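Local structure of LPS-assembly lipoprotein (Caulobacter crescentus, 4KWY) at residues S12-A17 against A43-L48. The protein probably takes part, as an LptE-family lipoprotein, in assembling lipopolysaccharide at the bacterial outer membrane. Numbering follows the deposited sequence.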
loop_
_atom_site.group_PDB
_atom_site.type_symbol
_atom_site.label_atom_id
_atom_site.label_comp_id
_atom_site.label_asym_id
_atom_site.label_seq_id
_atom_site.Cartn_x
_atom_site.Cartn_y
_atom_site.Cartn_z
ATOM N N SER A 12 -11.363 4.828 10.486
ATOM C CA SER A 12 -12.537 5.378 9.776
ATOM C C SER A 12 -12.244 5.509 8.261
ATOM O O SER A 12 -13.151 5.813 7.487
ATOM C CB SER A 12 -12.969 6.722 10.363
ATOM O OG SER A 12 -12.093 7.777 9.998
ATOM N N ILE A 13 -10.983 5.255 7.841
ATOM C CA ILE A 13 -10.547 5.338 6.440
ATOM C C ILE A 13 -10.802 4.000 5.712
ATOM O O ILE A 13 -10.229 2.957 6.054
ATOM C CB ILE A 13 -9.067 5.787 6.296
ATOM C CG1 ILE A 13 -8.809 7.168 6.931
ATOM C CG2 ILE A 13 -8.646 5.782 4.843
ATOM C CD1 ILE A 13 -7.294 7.548 7.091
ATOM N N GLU A 14 -11.628 4.061 4.672
ATOM C CA GLU A 14 -11.919 2.909 3.836
ATOM C C GLU A 14 -11.067 2.984 2.584
ATOM O O GLU A 14 -11.154 3.946 1.818
ATOM C CB GLU A 14 -13.392 2.875 3.488
ATOM C CG GLU A 14 -13.857 1.549 2.938
ATOM C CD GLU A 14 -15.345 1.580 2.683
ATOM O OE1 GLU A 14 -16.125 1.429 3.653
ATOM O OE2 GLU A 14 -15.728 1.832 1.519
ATOM N N THR A 15 -10.244 1.967 2.389
ATOM C CA THR A 15 -9.287 1.881 1.289
ATOM C C THR A 15 -9.955 1.238 0.088
ATOM O O THR A 15 -10.598 0.195 0.203
ATOM C CB THR A 15 -8.023 1.175 1.767
ATOM O OG1 THR A 15 -7.678 1.750 3.023
ATOM C CG2 THR A 15 -6.846 1.351 0.812
ATOM N N VAL A 16 -9.864 1.940 -1.042
ATOM C CA VAL A 16 -10.438 1.606 -2.353
ATOM C C VAL A 16 -9.285 1.399 -3.352
ATOM O O VAL A 16 -8.396 2.245 -3.498
ATOM C CB VAL A 16 -11.443 2.691 -2.883
ATOM C CG1 VAL A 16 -12.224 2.191 -4.091
ATOM C CG2 VAL A 16 -12.402 3.168 -1.801
ATOM N N ALA A 17 -9.335 0.293 -4.055
ATOM C CA ALA A 17 -8.367 -0.001 -5.087
ATOM C C ALA A 17 -9.062 -0.631 -6.277
ATOM O O ALA A 17 -10.034 -1.394 -6.126
ATOM C CB ALA A 17 -7.278 -0.922 -4.551
ATOM N N ALA A 43 -15.427 7.565 7.143
ATOM C CA ALA A 43 -15.358 9.022 7.142
ATOM C C ALA A 43 -14.548 9.483 5.939
ATOM O O ALA A 43 -14.767 10.575 5.426
ATOM C CB ALA A 43 -14.718 9.509 8.425
ATOM N N TYR A 44 -13.607 8.644 5.499
ATOM C CA TYR A 44 -12.746 8.923 4.361
ATOM C C TYR A 44 -12.673 7.760 3.418
ATOM O O TYR A 44 -12.731 6.599 3.848
ATOM C CB TYR A 44 -11.301 9.255 4.805
ATOM C CG TYR A 44 -11.186 10.435 5.733
ATOM C CD1 TYR A 44 -11.251 11.740 5.247
ATOM C CD2 TYR A 44 -11.015 10.254 7.102
ATOM C CE1 TYR A 44 -11.165 12.838 6.104
ATOM C CE2 TYR A 44 -10.922 11.342 7.969
ATOM C CZ TYR A 44 -10.997 12.631 7.464
ATOM O OH TYR A 44 -10.938 13.703 8.321
ATOM N N LYS A 45 -12.467 8.072 2.122
ATOM C CA LYS A 45 -12.240 7.076 1.078
ATOM C C LYS A 45 -10.825 7.254 0.582
ATOM O O LYS A 45 -10.461 8.334 0.125
ATOM C CB LYS A 45 -13.266 7.164 -0.057
ATOM C CG LYS A 45 -14.689 6.806 0.369
ATOM C CD LYS A 45 -14.965 5.303 0.318
ATOM C CE LYS A 45 -16.384 4.987 0.729
ATOM N NZ LYS A 45 -17.014 3.980 -0.167
ATOM N N LEU A 46 -9.990 6.239 0.770
ATOM C CA LEU A 46 -8.620 6.307 0.300
ATOM C C LEU A 46 -8.521 5.542 -1.013
ATOM O O LEU A 46 -8.631 4.316 -1.016
ATOM C CB LEU A 46 -7.614 5.779 1.356
ATOM C CG LEU A 46 -6.145 5.734 0.920
ATOM C CD1 LEU A 46 -5.616 7.110 0.618
ATOM C CD2 LEU A 46 -5.288 5.060 1.967
ATOM N N TYR A 47 -8.279 6.274 -2.119
ATOM C CA TYR A 47 -8.142 5.711 -3.467
ATOM C C TYR A 47 -6.710 5.441 -3.807
ATOM O O TYR A 47 -5.909 6.373 -3.831
ATOM C CB TYR A 47 -8.728 6.659 -4.501
ATOM C CG TYR A 47 -10.190 6.445 -4.670
ATOM C CD1 TYR A 47 -11.108 7.144 -3.894
ATOM C CD2 TYR A 47 -10.678 5.577 -5.643
ATOM C CE1 TYR A 47 -12.477 7.015 -4.109
ATOM C CE2 TYR A 47 -12.042 5.410 -5.840
ATOM C CZ TYR A 47 -12.940 6.125 -5.065
ATOM O OH TYR A 47 -14.286 5.928 -5.253
ATOM N N LEU A 48 -6.394 4.184 -4.121
ATOM C CA LEU A 48 -5.033 3.802 -4.453
ATOM C C LEU A 48 -4.863 3.605 -5.940
ATOM O O LEU A 48 -5.667 2.904 -6.537
ATOM C CB LEU A 48 -4.663 2.501 -3.736
ATOM C CG LEU A 48 -4.819 2.431 -2.241
ATOM C CD1 LEU A 48 -4.552 1.022 -1.796
ATOM C CD2 LEU A 48 -3.860 3.384 -1.540
#
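Strand 13-17 pairs in parallel with residues 44-48 of strand 44-50; the two are the strands of a beta-alpha-beta unit joined through helix 21-34, and strand 67-80 continues the sheet beyond 44-50. From Glu-14 on, the backbone N and O of Glu-14 and Val-16 bond alternately across the pair: Glu-14 N gives to Tyr-44 O, Glu-14 O takes Leu-46 N (2.8 Å), Val-16 N reaches Leu-46 O (2.7 Å) and Val-16 O takes Leu-48 N. At the start, Ser-12 O accepts Ala-43 N and, weakly, Tyr-44 N.

Ile-13, Thr-15, Tyr-44, Leu-46 and Leu-48 turn to the face packed by helices 21-34 and 104-135. There Ile-13 CG2, placed anti to the backbone N, lies 3.6 Å from Leu-46 CB, its CG1 meets Tyr-44 CD2 at 3.8 Å, and Thr-15 CG2 meets Leu-48 CD1 at 3.5 Å. Thr-15 OG1 is buried on this side without a polar partner.

The other face is more polar. Glu-14 and Lys-45 run side by side, and Lys-45, bent at chi2 (-85°), brings NZ to the syn side of Glu-14 OE2 at 3.0 Å, well out of the carboxylate plane. Next to them Val-16 CB sits over one face of the Tyr-47 ring, 4.1 Å from its centroid. A methionine in place of Lys-45 would probably leave Glu-14 OE2 without the ammonium it now meets. The chemistry thus divides by face: mainly apolar packing under the helices, and a salt bridge beside a CH-pi contact on the reverse.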